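Local coordinates for protein alginate lyase (Aplysia kurodai, PDB 5GMT) that cleaves alginate as a family 14 polysaccharide lyase, with a specificity for polymannuronate, at residues A[17-22]-A[32-37]; A[95-100]-A[266-271]; A[193-198]-A[211-216]. All blocks are in the same frame, centred on the assembly; numbering follows the deposited sequence.

Contact 1 (A[17-22]-A[32-37])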
ATOM      1  N   TRP A  17       6.488 -11.708 -10.007  1.00 11.38           N
ATOM      2  CA  TRP A  17       5.057 -11.676 -10.281  1.00 10.90           C
ATOM      3  C   TRP A  17       4.669 -10.364 -10.950  1.00  9.14           C
ATOM      4  O   TRP A  17       5.228  -9.325 -10.650  1.00 11.58           O
ATOM      5  CB  TRP A  17       4.262 -11.871  -8.983  1.00 11.24           C
ATOM      6  CG  TRP A  17       2.772 -11.634  -9.094  1.00 12.56           C
ATOM      7  CD1 TRP A  17       1.809 -12.540  -9.462  1.00 12.95           C
ATOM      8  CD2 TRP A  17       2.082 -10.413  -8.808  1.00 11.38           C
ATOM      9  NE1 TRP A  17       0.566 -11.948  -9.431  1.00 11.69           N
ATOM     10  CE2 TRP A  17       0.710 -10.645  -9.026  1.00 10.68           C
ATOM     11  CE3 TRP A  17       2.494  -9.146  -8.393  1.00 13.42           C
ATOM     12  CZ2 TRP A  17      -0.247  -9.655  -8.853  1.00  9.76           C
ATOM     13  CZ3 TRP A  17       1.539  -8.168  -8.217  1.00  9.38           C
ATOM     14  CH2 TRP A  17       0.186  -8.429  -8.447  1.00  8.70           C
ATOM     15  N   SER A  18       3.718 -10.427 -11.875  1.00 11.28           N
ATOM     16  CA  SER A  18       3.152  -9.213 -12.449  1.00  7.94           C
ATOM     17  C   SER A  18       1.684  -9.427 -12.783  1.00  8.63           C
ATOM     18  O   SER A  18       1.221 -10.564 -12.906  1.00  9.51           O
ATOM     19  CB  SER A  18       3.921  -8.777 -13.701  1.00 14.20           C
ATOM     20  OG  SER A  18       3.728  -9.696 -14.763  1.00 14.85           O
ATOM     21  N   LEU A  19       0.957  -8.323 -12.926  1.00 10.01           N
ATOM     22  CA  LEU A  19      -0.435  -8.367 -13.342  1.00 10.77           C
ATOM     23  C   LEU A  19      -0.722  -7.121 -14.168  1.00 10.16           C
ATOM     24  O   LEU A  19      -0.844  -6.023 -13.637  1.00  9.88           O
ATOM     25  CB  LEU A  19      -1.365  -8.472 -12.122  1.00  8.06           C
ATOM     26  CG  LEU A  19      -2.857  -8.735 -12.360  1.00  8.59           C
ATOM     27  CD1 LEU A  19      -3.464  -9.488 -11.187  1.00  9.20           C
ATOM     28  CD2 LEU A  19      -3.636  -7.437 -12.625  1.00  9.75           C
ATOM     29  N   SER A  20      -0.806  -7.296 -15.485  1.00  9.05           N
ATOM     30  CA  SER A  20      -0.942  -6.171 -16.400  1.00  9.77           C
ATOM     31  C   SER A  20      -2.349  -5.618 -16.376  1.00 10.77           C
ATOM     32  O   SER A  20      -2.547  -4.402 -16.322  1.00 13.74           O
ATOM     33  CB  SER A  20      -0.588  -6.586 -17.837  1.00 12.56           C
ATOM     34  OG  SER A  20       0.683  -7.199 -17.874  1.00 13.83           O
ATOM     35  N   SER A  21      -3.316  -6.530 -16.418  1.00  7.86           N
ATOM     36  CA  SER A  21      -4.709  -6.169 -16.609  1.00 12.08           C
ATOM     37  C   SER A  21      -5.586  -7.183 -15.906  1.00 10.79           C
ATOM     38  O   SER A  21      -5.120  -8.246 -15.508  1.00 14.40           O
ATOM     39  CB  SER A  21      -5.054  -6.121 -18.098  1.00 12.05           C
ATOM     40  OG  SER A  21      -4.857  -7.402 -18.674  1.00  8.29           O
ATOM     41  N   VAL A  22      -6.863  -6.866 -15.759  1.00  9.02           N
ATOM     42  CA  VAL A  22      -7.805  -7.825 -15.199  1.00  9.62           C
ATOM     43  C   VAL A  22      -8.842  -8.185 -16.260  1.00 12.37           C
ATOM     44  O   VAL A  22      -9.102  -7.393 -17.176  1.00 10.62           O
ATOM     45  CB  VAL A  22      -8.491  -7.268 -13.942  1.00 10.00           C
ATOM     46  CG1 VAL A  22      -7.477  -7.167 -12.782  1.00  7.53           C
ATOM     47  CG2 VAL A  22      -9.097  -5.909 -14.250  1.00  9.15           C
ATOM     48  N   LEU A  32     -10.148 -10.889  -9.694  1.00  8.50           N
ATOM     49  CA  LEU A  32      -8.976 -10.923  -8.821  1.00  9.58           C
ATOM     50  C   LEU A  32      -8.154 -12.199  -8.982  1.00 12.38           C
ATOM     51  O   LEU A  32      -7.234 -12.438  -8.200  1.00  8.59           O
ATOM     52  CB  LEU A  32      -9.405 -10.789  -7.357  1.00  8.79           C
ATOM     53  CG  LEU A  32     -10.203  -9.552  -6.988  1.00  8.01           C
ATOM     54  CD1 LEU A  32     -10.517  -9.580  -5.492  1.00  7.22           C
ATOM     55  CD2 LEU A  32      -9.407  -8.310  -7.374  1.00  7.92           C
ATOM     56  N   GLY A  33      -8.476 -13.001  -9.996  1.00  9.30           N
ATOM     57  CA  GLY A  33      -7.874 -14.318 -10.137  1.00  9.74           C
ATOM     58  C   GLY A  33      -6.357 -14.374 -10.064  1.00  9.96           C
ATOM     59  O   GLY A  33      -5.796 -15.197  -9.331  1.00 11.88           O
ATOM     60  N   HIS A  34      -5.684 -13.497 -10.803  1.00  8.41           N
ATOM     61  CA  HIS A  34      -4.228 -13.553 -10.861  1.00  8.23           C
ATOM     62  C   HIS A  34      -3.550 -12.883  -9.661  1.00 10.94           C
ATOM     63  O   HIS A  34      -2.327 -12.866  -9.593  1.00  9.63           O
ATOM     64  CB  HIS A  34      -3.707 -12.935 -12.159  1.00 10.14           C
ATOM     65  CG  HIS A  34      -2.253 -13.203 -12.417  1.00 18.32           C
ATOM     66  ND1 HIS A  34      -1.737 -14.480 -12.506  1.00 24.21           N
ATOM     67  CD2 HIS A  34      -1.205 -12.361 -12.594  1.00 14.72           C
ATOM     68  CE1 HIS A  34      -0.436 -14.412 -12.726  1.00 28.01           C
ATOM     69  NE2 HIS A  34      -0.087 -13.138 -12.781  1.00 14.18           N
ATOM     70  N   PHE A  35      -4.326 -12.371  -8.703  1.00  8.22           N
ATOM     71  CA  PHE A  35      -3.744 -11.906  -7.443  1.00  9.16           C
ATOM     72  C   PHE A  35      -3.608 -13.069  -6.463  1.00  9.85           C
ATOM     73  O   PHE A  35      -2.984 -12.938  -5.412  1.00  8.25           O
ATOM     74  CB  PHE A  35      -4.599 -10.817  -6.775  1.00 10.70           C
ATOM     75  CG  PHE A  35      -4.652  -9.509  -7.519  1.00  7.64           C
ATOM     76  CD1 PHE A  35      -3.617  -8.588  -7.418  1.00  7.85           C
ATOM     77  CD2 PHE A  35      -5.767  -9.178  -8.283  1.00  7.64           C
ATOM     78  CE1 PHE A  35      -3.683  -7.369  -8.087  1.00  7.67           C
ATOM     79  CE2 PHE A  35      -5.846  -7.960  -8.953  1.00  7.57           C
ATOM     80  CZ  PHE A  35      -4.805  -7.055  -8.859  1.00  8.15           C
ATOM     81  N   LYS A  36      -4.217 -14.200  -6.801  1.00  9.09           N
ATOM     82  CA  LYS A  36      -4.405 -15.272  -5.830  1.00  9.96           C
ATOM     83  C   LYS A  36      -3.115 -16.060  -5.589  1.00  8.54           C
ATOM     84  O   LYS A  36      -2.260 -16.141  -6.465  1.00 10.03           O
ATOM     85  CB  LYS A  36      -5.542 -16.202  -6.282  1.00 11.80           C
ATOM     86  CG  LYS A  36      -6.933 -15.583  -6.171  1.00 13.83           C
ATOM     87  CD  LYS A  36      -7.998 -16.490  -6.775  1.00 16.66           C
ATOM     88  CE  LYS A  36      -9.384 -15.860  -6.690  1.00 19.10           C
ATOM     89  NZ  LYS A  36     -10.408 -16.646  -7.457  1.00 19.57           N
ATOM     90  N   PRO A  37      -2.965 -16.641  -4.387  1.00  7.93           N
ATOM     91  CA  PRO A  37      -3.942 -16.666  -3.290  1.00  7.44           C
ATOM     92  C   PRO A  37      -4.111 -15.308  -2.612  1.00  8.96           C
ATOM     93  O   PRO A  37      -3.132 -14.572  -2.427  1.00  8.16           O
ATOM     94  CB  PRO A  37      -3.353 -17.690  -2.320  1.00  9.37           C
ATOM     95  CG  PRO A  37      -1.890 -17.650  -2.587  1.00 11.30           C
ATOM     96  CD  PRO A  37      -1.744 -17.397  -4.057  1.00 10.51           C
TER
HETATM   97  O   HOH W   1       2.921 -13.247 -12.750  1.00 15.51           O

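Contact 2 (A[95-100]-A[266-271])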
ATOM      1  N   LEU A  95       7.565  -3.240  -5.087  1.00  7.60           N
ATOM      2  CA  LEU A  95       6.209  -3.270  -5.631  1.00  5.50           C
ATOM      3  C   LEU A  95       6.035  -2.112  -6.586  1.00  6.33           C
ATOM      4  O   LEU A  95       6.368  -0.984  -6.240  1.00  8.46           O
ATOM      5  CB  LEU A  95       5.172  -3.165  -4.514  1.00  9.05           C
ATOM      6  CG  LEU A  95       3.717  -3.001  -4.952  1.00  7.79           C
ATOM      7  CD1 LEU A  95       3.248  -4.265  -5.663  1.00  8.07           C
ATOM      8  CD2 LEU A  95       2.806  -2.694  -3.757  1.00  6.27           C
ATOM      9  N   LYS A  96       5.509  -2.378  -7.777  1.00  6.03           N
ATOM     10  CA  LYS A  96       5.192  -1.305  -8.718  1.00  7.65           C
ATOM     11  C   LYS A  96       3.749  -1.439  -9.129  1.00  7.26           C
ATOM     12  O   LYS A  96       3.264  -2.549  -9.260  1.00  7.06           O
ATOM     13  CB  LYS A  96       6.071  -1.371  -9.963  1.00 11.41           C
ATOM     14  CG  LYS A  96       7.553  -1.191  -9.709  1.00 10.06           C
ATOM     15  CD  LYS A  96       8.327  -1.177 -11.015  1.00 15.64           C
ATOM     16  CE  LYS A  96       9.813  -1.093 -10.753  1.00 22.68           C
ATOM     17  NZ  LYS A  96      10.598  -0.999 -12.021  1.00 28.78           N
ATOM     18  N   TYR A  97       3.069  -0.315  -9.340  1.00  6.80           N
ATOM     19  CA  TYR A  97       1.763  -0.327  -9.979  1.00  7.49           C
ATOM     20  C   TYR A  97       1.457   1.068 -10.482  1.00  8.82           C
ATOM     21  O   TYR A  97       2.061   2.034 -10.029  1.00  8.21           O
ATOM     22  CB  TYR A  97       0.653  -0.812  -9.038  1.00  6.36           C
ATOM     23  CG  TYR A  97       0.474  -0.042  -7.745  1.00  6.37           C
ATOM     24  CD1 TYR A  97       1.142  -0.432  -6.588  1.00  7.85           C
ATOM     25  CD2 TYR A  97      -0.372   1.061  -7.672  1.00  5.75           C
ATOM     26  CE1 TYR A  97       0.971   0.262  -5.375  1.00  7.52           C
ATOM     27  CE2 TYR A  97      -0.552   1.758  -6.472  1.00  8.95           C
ATOM     28  CZ  TYR A  97       0.125   1.350  -5.325  1.00  7.58           C
ATOM     29  OH  TYR A  97      -0.049   2.034  -4.129  1.00  7.75           O
ATOM     30  N   ASP A  98       0.535   1.151 -11.433  1.00  7.39           N
ATOM     31  CA  ASP A  98       0.008   2.420 -11.894  1.00  6.97           C
ATOM     32  C   ASP A  98      -1.352   2.661 -11.260  1.00  6.08           C
ATOM     33  O   ASP A  98      -2.170   1.745 -11.193  1.00  6.59           O
ATOM     34  CB  ASP A  98      -0.139   2.436 -13.422  1.00  7.17           C
ATOM     35  CG  ASP A  98       1.183   2.280 -14.144  1.00 11.99           C
ATOM     36  OD1 ASP A  98       2.246   2.657 -13.591  1.00 10.20           O
ATOM     37  OD2 ASP A  98       1.146   1.789 -15.292  1.00 12.71           O
ATOM     38  N   VAL A  99      -1.602   3.884 -10.804  1.00  7.60           N
ATOM     39  CA  VAL A  99      -2.931   4.238 -10.314  1.00  7.05           C
ATOM     40  C   VAL A  99      -3.424   5.569 -10.901  1.00  8.89           C
ATOM     41  O   VAL A  99      -2.680   6.551 -10.965  1.00  7.16           O
ATOM     42  CB  VAL A  99      -2.955   4.297  -8.763  1.00  6.42           C
ATOM     43  CG1 VAL A  99      -1.909   5.281  -8.232  1.00 11.17           C
ATOM     44  CG2 VAL A  99      -4.334   4.650  -8.244  1.00  6.65           C
ATOM     45  N   TYR A 100      -4.680   5.564 -11.350  1.00  6.55           N
ATOM     46  CA  TYR A 100      -5.382   6.760 -11.812  1.00  9.42           C
ATOM     47  C   TYR A 100      -6.387   7.221 -10.757  1.00  7.31           C
ATOM     48  O   TYR A 100      -7.170   6.413 -10.259  1.00  9.95           O
ATOM     49  CB  TYR A 100      -6.109   6.464 -13.134  1.00  8.05           C
ATOM     50  CG  TYR A 100      -6.686   7.677 -13.833  1.00 10.12           C
ATOM     51  CD1 TYR A 100      -7.904   8.221 -13.445  1.00 12.14           C
ATOM     52  CD2 TYR A 100      -6.024   8.252 -14.909  1.00 10.41           C
ATOM     53  CE1 TYR A 100      -8.438   9.336 -14.099  1.00  9.68           C
ATOM     54  CE2 TYR A 100      -6.546   9.362 -15.566  1.00 10.60           C
ATOM     55  CZ  TYR A 100      -7.751   9.894 -15.158  1.00 12.83           C
ATOM     56  OH  TYR A 100      -8.261  10.998 -15.820  1.00 16.03           O
ATOM     57  N   LYS A 266      -3.447  -0.689 -12.712  1.00  6.85           N
ATOM     58  CA  LYS A 266      -2.945  -1.600 -13.738  1.00  8.07           C
ATOM     59  C   LYS A 266      -1.437  -1.809 -13.567  1.00 10.16           C
ATOM     60  O   LYS A 266      -0.814  -1.160 -12.728  1.00  7.01           O
ATOM     61  CB  LYS A 266      -3.264  -1.052 -15.134  1.00  6.64           C
ATOM     62  CG  LYS A 266      -2.496   0.222 -15.478  1.00  8.35           C
ATOM     63  CD  LYS A 266      -2.896   0.771 -16.861  1.00 11.95           C
ATOM     64  CE  LYS A 266      -2.158   2.059 -17.190  1.00 11.70           C
ATOM     65  NZ  LYS A 266      -0.660   1.866 -17.287  1.00 14.27           N
ATOM     66  N   ASN A 267      -0.856  -2.724 -14.343  1.00  8.72           N
ATOM     67  CA  ASN A 267       0.603  -2.841 -14.417  1.00  7.61           C
ATOM     68  C   ASN A 267       1.263  -3.083 -13.044  1.00  7.79           C
ATOM     69  O   ASN A 267       2.231  -2.412 -12.686  1.00  8.62           O
ATOM     70  CB  ASN A 267       1.174  -1.576 -15.071  1.00  9.33           C
ATOM     71  CG  ASN A 267       2.597  -1.755 -15.560  1.00 20.79           C
ATOM     72  OD1 ASN A 267       3.081  -2.881 -15.695  1.00 25.50           O
ATOM     73  ND2 ASN A 267       3.283  -0.637 -15.828  1.00 24.09           N
ATOM     74  N   PHE A 268       0.710  -4.025 -12.284  1.00  8.53           N
ATOM     75  CA  PHE A 268       1.329  -4.499 -11.041  1.00  9.88           C
ATOM     76  C   PHE A 268       2.602  -5.291 -11.313  1.00 10.04           C
ATOM     77  O   PHE A 268       2.650  -6.091 -12.246  1.00  9.88           O
ATOM     78  CB  PHE A 268       0.362  -5.396 -10.263  1.00 10.00           C
ATOM     79  CG  PHE A 268      -0.826  -4.683  -9.697  1.00 10.49           C
ATOM     80  CD1 PHE A 268      -0.798  -4.189  -8.399  1.00  7.77           C
ATOM     81  CD2 PHE A 268      -1.982  -4.522 -10.449  1.00  9.41           C
ATOM     82  CE1 PHE A 268      -1.896  -3.535  -7.878  1.00  5.55           C
ATOM     83  CE2 PHE A 268      -3.088  -3.882  -9.920  1.00  7.21           C
ATOM     84  CZ  PHE A 268      -3.045  -3.395  -8.626  1.00  9.89           C
ATOM     85  N   GLN A 269       3.623  -5.099 -10.481  1.00 10.56           N
ATOM     86  CA  GLN A 269       4.844  -5.907 -10.544  1.00  7.87           C
ATOM     87  C   GLN A 269       5.451  -6.072  -9.159  1.00  9.04           C
ATOM     88  O   GLN A 269       5.470  -5.125  -8.371  1.00  7.64           O
ATOM     89  CB  GLN A 269       5.909  -5.272 -11.436  1.00 11.93           C
ATOM     90  CG  GLN A 269       5.509  -4.881 -12.831  1.00 19.27           C
ATOM     91  CD  GLN A 269       6.646  -4.152 -13.528  1.00 23.47           C
ATOM     92  OE1 GLN A 269       7.790  -4.610 -13.511  1.00 26.52           O
ATOM     93  NE2 GLN A 269       6.342  -3.003 -14.113  1.00 32.71           N
ATOM     94  N   ILE A 270       5.973  -7.259  -8.880  1.00  9.03           N
ATOM     95  CA  ILE A 270       6.778  -7.446  -7.686  1.00  9.44           C
ATOM     96  C   ILE A 270       8.124  -7.999  -8.115  1.00 11.79           C
ATOM     97  O   ILE A 270       8.200  -9.053  -8.765  1.00 11.85           O
ATOM     98  CB  ILE A 270       6.099  -8.381  -6.665  1.00 11.04           C
ATOM     99  CG1 ILE A 270       4.883  -7.682  -6.049  1.00  8.35           C
ATOM    100  CG2 ILE A 270       7.072  -8.763  -5.569  1.00  6.71           C
ATOM    101  CD1 ILE A 270       4.103  -8.553  -5.067  1.00  9.54           C
ATOM    102  N   LEU A 271       9.176  -7.258  -7.786  1.00  7.81           N
ATOM    103  CA  LEU A 271      10.549  -7.692  -8.037  1.00 11.47           C
ATOM    104  C   LEU A 271      11.264  -7.988  -6.735  1.00 14.40           C
ATOM    105  O   LEU A 271      10.885  -7.467  -5.682  1.00  8.64           O
ATOM    106  CB  LEU A 271      11.335  -6.623  -8.804  1.00 12.07           C
ATOM    107  CG  LEU A 271      10.736  -6.150 -10.124  1.00 14.33           C
ATOM    108  CD1 LEU A 271       9.811  -4.965  -9.882  1.00 12.52           C
ATOM    109  CD2 LEU A 271      11.861  -5.781 -11.079  1.00 18.93           C
TER

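Contact 3 (A[193-198]-A[211-216])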
ATOM      1  N   SER A 193       2.704   6.465 -11.798  1.00  8.07           N
ATOM      2  CA  SER A 193       3.459   5.230 -11.633  1.00  9.59           C
ATOM      3  C   SER A 193       4.047   5.263 -10.238  1.00  9.02           C
ATOM      4  O   SER A 193       4.626   6.271  -9.817  1.00 10.23           O
ATOM      5  CB  SER A 193       4.547   5.076 -12.694  1.00 13.70           C
ATOM      6  OG  SER A 193       3.969   4.723 -13.935  1.00 16.20           O
ATOM      7  N   ILE A 194       3.872   4.161  -9.515  1.00 10.68           N
ATOM      8  CA  ILE A 194       4.285   4.104  -8.118  1.00  8.53           C
ATOM      9  C   ILE A 194       5.284   2.972  -7.941  1.00  7.28           C
ATOM     10  O   ILE A 194       5.058   1.867  -8.436  1.00  8.33           O
ATOM     11  CB  ILE A 194       3.071   3.894  -7.191  1.00 11.10           C
ATOM     12  CG1 ILE A 194       2.146   5.118  -7.264  1.00 13.33           C
ATOM     13  CG2 ILE A 194       3.527   3.628  -5.761  1.00 11.01           C
ATOM     14  CD1 ILE A 194       1.046   5.113  -6.208  1.00 16.72           C
ATOM     15  N   SER A 195       6.403   3.248  -7.281  1.00  4.81           N
ATOM     16  CA  SER A 195       7.279   2.155  -6.878  1.00  5.83           C
ATOM     17  C   SER A 195       7.549   2.235  -5.390  1.00  7.07           C
ATOM     18  O   SER A 195       7.723   3.321  -4.843  1.00  8.33           O
ATOM     19  CB  SER A 195       8.598   2.163  -7.675  1.00  8.74           C
ATOM     20  OG  SER A 195       9.377   3.306  -7.398  1.00 13.79           O
ATOM     21  N   GLU A 196       7.552   1.075  -4.734  1.00  5.05           N
ATOM     22  CA  GLU A 196       7.881   1.008  -3.321  1.00  4.52           C
ATOM     23  C   GLU A 196       8.902  -0.092  -3.153  1.00  7.66           C
ATOM     24  O   GLU A 196       8.586  -1.261  -3.358  1.00  7.13           O
ATOM     25  CB  GLU A 196       6.650   0.731  -2.454  1.00  4.28           C
ATOM     26  CG  GLU A 196       6.974   0.751  -0.944  1.00  5.01           C
ATOM     27  CD  GLU A 196       5.838   0.244  -0.066  1.00  7.34           C
ATOM     28  OE1 GLU A 196       5.176  -0.743  -0.455  1.00  9.15           O
ATOM     29  OE2 GLU A 196       5.610   0.829   1.021  1.00  7.02           O
ATOM     30  N   GLU A 197      10.125   0.292  -2.802  1.00  6.30           N
ATOM     31  CA  GLU A 197      11.208  -0.648  -2.599  1.00  5.47           C
ATOM     32  C   GLU A 197      11.479  -0.786  -1.110  1.00  6.16           C
ATOM     33  O   GLU A 197      11.691   0.201  -0.412  1.00  5.84           O
ATOM     34  CB  GLU A 197      12.482  -0.207  -3.332  1.00  6.55           C
ATOM     35  CG  GLU A 197      13.651  -1.155  -3.068  1.00  7.17           C
ATOM     36  CD  GLU A 197      14.804  -1.000  -4.054  1.00 10.10           C
ATOM     37  OE1 GLU A 197      14.779  -0.060  -4.870  1.00 10.79           O
ATOM     38  OE2 GLU A 197      15.743  -1.826  -4.004  1.00 12.16           O
ATOM     39  N   VAL A 198      11.437  -2.022  -0.630  1.00  6.55           N
ATOM     40  CA  VAL A 198      11.527  -2.280   0.794  1.00  5.75           C
ATOM     41  C   VAL A 198      12.652  -3.254   1.088  1.00  6.39           C
ATOM     42  O   VAL A 198      12.690  -4.342   0.521  1.00  7.76           O
ATOM     43  CB  VAL A 198      10.212  -2.872   1.354  1.00  5.10           C
ATOM     44  CG1 VAL A 198      10.372  -3.201   2.849  1.00  8.44           C
ATOM     45  CG2 VAL A 198       9.050  -1.917   1.134  1.00  6.06           C
ATOM     46  N   LYS A 211      11.943   3.023   0.023  1.00  7.20           N
ATOM     47  CA  LYS A 211      12.056   4.105  -0.951  1.00  6.26           C
ATOM     48  C   LYS A 211      10.814   4.093  -1.821  1.00  6.71           C
ATOM     49  O   LYS A 211      10.501   3.087  -2.462  1.00  9.05           O
ATOM     50  CB  LYS A 211      13.321   3.943  -1.807  1.00  9.23           C
ATOM     51  CG  LYS A 211      13.487   5.040  -2.867  1.00 10.00           C
ATOM     52  CD  LYS A 211      14.675   4.785  -3.789  1.00 10.01           C
ATOM     53  CE  LYS A 211      14.799   5.914  -4.804  1.00 27.96           C
ATOM     54  NZ  LYS A 211      15.920   5.719  -5.761  1.00 33.59           N
ATOM     55  N   ILE A 212      10.092   5.206  -1.819  1.00  7.46           N
ATOM     56  CA  ILE A 212       8.897   5.334  -2.623  1.00  8.29           C
ATOM     57  C   ILE A 212       9.124   6.381  -3.700  1.00  9.99           C
ATOM     58  O   ILE A 212       9.584   7.483  -3.403  1.00  9.24           O
ATOM     59  CB  ILE A 212       7.689   5.731  -1.755  1.00 10.09           C
ATOM     60  CG1 ILE A 212       7.334   4.588  -0.785  1.00  8.12           C
ATOM     61  CG2 ILE A 212       6.502   6.126  -2.634  1.00 10.04           C
ATOM     62  CD1 ILE A 212       6.263   4.981   0.212  1.00 10.69           C
ATOM     63  N   CYS A 213       8.821   6.035  -4.947  1.00  8.83           N
ATOM     64  CA  CYS A 213       8.879   7.013  -6.024  1.00  9.79           C
ATOM     65  C   CYS A 213       7.499   7.093  -6.642  1.00  9.13           C
ATOM     66  O   CYS A 213       6.850   6.073  -6.854  1.00 10.27           O
ATOM     67  CB  CYS A 213       9.920   6.631  -7.075  1.00 11.25           C
ATOM     68  SG  CYS A 213      11.614   6.668  -6.471  1.00 12.57           S
ATOM     69  N   VAL A 214       7.047   8.308  -6.922  1.00 10.83           N
ATOM     70  CA  VAL A 214       5.753   8.499  -7.565  1.00 10.48           C
ATOM     71  C   VAL A 214       5.945   9.432  -8.745  1.00 11.41           C
ATOM     72  O   VAL A 214       6.637  10.442  -8.629  1.00 10.71           O
ATOM     73  CB  VAL A 214       4.706   9.091  -6.581  1.00 13.15           C
ATOM     74  CG1 VAL A 214       3.405   9.433  -7.294  1.00 11.19           C
ATOM     75  CG2 VAL A 214       4.456   8.139  -5.402  1.00 10.56           C
ATOM     76  N   GLN A 215       5.357   9.090  -9.884  1.00 11.82           N
ATOM     77  CA  GLN A 215       5.420   9.976 -11.041  1.00 12.15           C
ATOM     78  C   GLN A 215       4.054  10.096 -11.684  1.00  8.99           C
ATOM     79  O   GLN A 215       3.519   9.129 -12.225  1.00 10.29           O
ATOM     80  CB  GLN A 215       6.438   9.478 -12.068  1.00 12.98           C
ATOM     81  CG  GLN A 215       6.582  10.420 -13.247  1.00 14.95           C
ATOM     82  CD  GLN A 215       7.799  10.127 -14.088  1.00 19.45           C
ATOM     83  OE1 GLN A 215       8.216   8.980 -14.219  1.00 27.40           O
ATOM     84  NE2 GLN A 215       8.391  11.177 -14.654  1.00 21.26           N
ATOM     85  N   ALA A 216       3.487  11.289 -11.588  1.00  9.88           N
ATOM     86  CA  ALA A 216       2.264  11.613 -12.299  1.00  9.41           C
ATOM     87  C   ALA A 216       2.612  11.831 -13.767  1.00 13.80           C
ATOM     88  O   ALA A 216       3.690  12.341 -14.079  1.00 14.10           O
ATOM     89  CB  ALA A 216       1.616  12.826 -11.709  1.00 12.27           C
TER
HETATM   90  O   HOH W   2      10.953   2.936  -5.289  1.00  8.31           O

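Contact 1 (A[17-22]-A[32-37])
Leu-19, near the end of strand 14-19, sets its CD1 methyl on the face of the Phe-35 ring, at the border of a concanavalin-like β-sandwich where a short 3-10 turn packs against a strand of the sheet. The methyl is the bump; the phenyl face and CB of His-34 make the hollow. CD1 of Leu-19 sits 3.5 Å from the centroid of the Phe-35 ring and only 6° off its normal, a well-centred CH-π contact, and 3.6 Å from CB of His-34. Around the phenyl, CZ2 of Trp-17 approaches obliquely, 3.8 Å from CD1 of Phe-35, and Val-22 CG1 adds a looser touch. The Phe-35 ring lies between the two sheets, meeting Phe-79 of one and, edge-to-face, Phe-268 of the other.

The imidazole of His-34 lies to the outer side, displaced past the Trp-17 indole, with little of one ring over the other. Its CG stands anti to the backbone N (chi1 -168°), which carries NE2 out to the strand, where it makes a weak, bent bond to Ser-18 O at 2.9 Å. Water 1 joins the same NE2 to Ser-18 N. The straighter link comes from the indole, whose NE1-H, in the ring plane, points at His-34 O over 3.0 Å with an angle of 159° at the hydrogen.

Contact 2 (A[95-100]-A[266-271])
Lys-266 sets CG between its backbone N and carbonyl carbon (chi1 68°), runs out extended, then bends at the last torsion (chi4 63°), curling NZ back to Asp-98. Asp-98 turns its CG beside its own backbone N, and the two groups close a salt bridge, NZ of Lys-266 to OD2 of Asp-98 at 2.7 Å. The ammonium meets OD2 on its anti side, a little out of the carboxylate plane. From the opposite face of that plane the Asn-267 amide, its plane turned 67° to the carboxylate, gives ND2 to the same OD2 at 3.3 Å. OD1 is held separately by Ser-193 OG, and the Lys-266 side chain also makes a cation-π contact with Trp-191. An alanine at Asp-98 would remove the carboxylate and would probably leave the Lys-266 ammonium without its countercharge and the Asn-267 amide free to turn.

Backbone bonds flank this cluster, Asp-98 N to Lys-266 O at 3.0 Å and, further along, Lys-96 N to Gln-269 O at 2.8 Å. On the face with Asp-98, the extended chain of Lys-96 brings CE to 4.0 Å from CD1 of Leu-271. The other face looks into the sandwich. There CB of Tyr-97 lies over one face of the Phe-268 ring, 3.7 Å from its CD1, the phenol reaches across to Pro-113 O, and CD1 of Leu-95 packs 3.8 Å from CG1 of Ile-270.

Between Lys-96 and Asp-98 the register slips by one residue, a β-bulge. Asn-267, in a left-handed backbone conformation, and Phe-268 both face Leu-19 of strand 14-19, which makes a G1 β-bulge in the antiparallel sheet of this concanavalin-like sandwich.

Contact 3 (A[193-198]-A[211-216])
Ser-193 pairs with Gln-215 at one end of this β-hairpin, its N donating to Gln-215 O at 2.8 Å, and the return bond from Gln-215 N to Ser-193 O completes the hydrogen-bonded pair. Next comes Ile-194, turned to the opposite face and into the sandwich interior, where its CG1 lies 4.2 Å from CG2 of Val-214, a loose hydrophobic touch across a non-hydrogen-bonded pair.

Ser-195 swings back to the face of Ser-193, opposite Cys-213. The two backbones exchange bonds here, and the N-H of Ser-195 reaches Cys-213 O at 2.9 Å and 170°, close to straight. The Ser-195 hydroxyl stands between the backbone N and the carbonyl carbon (chi1 65°), a turn that lays OG 3.4 Å from CB of Cys-213, alongside the root of the sulfur branch. OG also meets water 2 at 2.7 Å, and that water donates to Lys-211 O at 2.9 Å, tying the hydroxyl to the partner strand at the next hydrogen-bonded pair.

Glu-196 points inward beside Ile-212, the two side chains running the same way with CG of Glu-196 3.9 Å from CG1 of Ile-212. Its buried carboxylate takes a bond from Leu-115 N of the facing sheet. Glu-197 finishes the walk with N to Lys-211 O at 2.8 Å and 176°; its carboxylate turns to His-199, not to the Lys-211 ammonium.

In the sheet, strand 191-199 lies between strands 92-102 and 208-216. Strand 222-229 flanks the latter, cross-linked to it by the Cys-213 to Cys-223 disulfide, while Glu-196 and Ile-212 pack on strand 136-143 of the opposing sheet.

All three contacts reach one antiparallel sheet of the sandwich, five of whose strands run side by side in the order 14-19, 261-272, 92-102, 191-199, 208-216. Contact 1 reaches it through strand 14-19, its 32-37 side being a loop; its centre is about 11 Å from that of contact 2. Contact 3 follows, its centre about 9 Å from contact 2 and about 20 Å from contact 1. Strands 92-102 and 191-199, neighbours in the sheet, join contacts 2 and 3. Along the chain contact 1 closes first, while contact 3 is nested within the long loop closed by contact 2. The pairing of strand 14-19 with 261-272, with probable bonds such as Trp-17 O to Ile-270 N, brings the two ends of the chain together in this sheet.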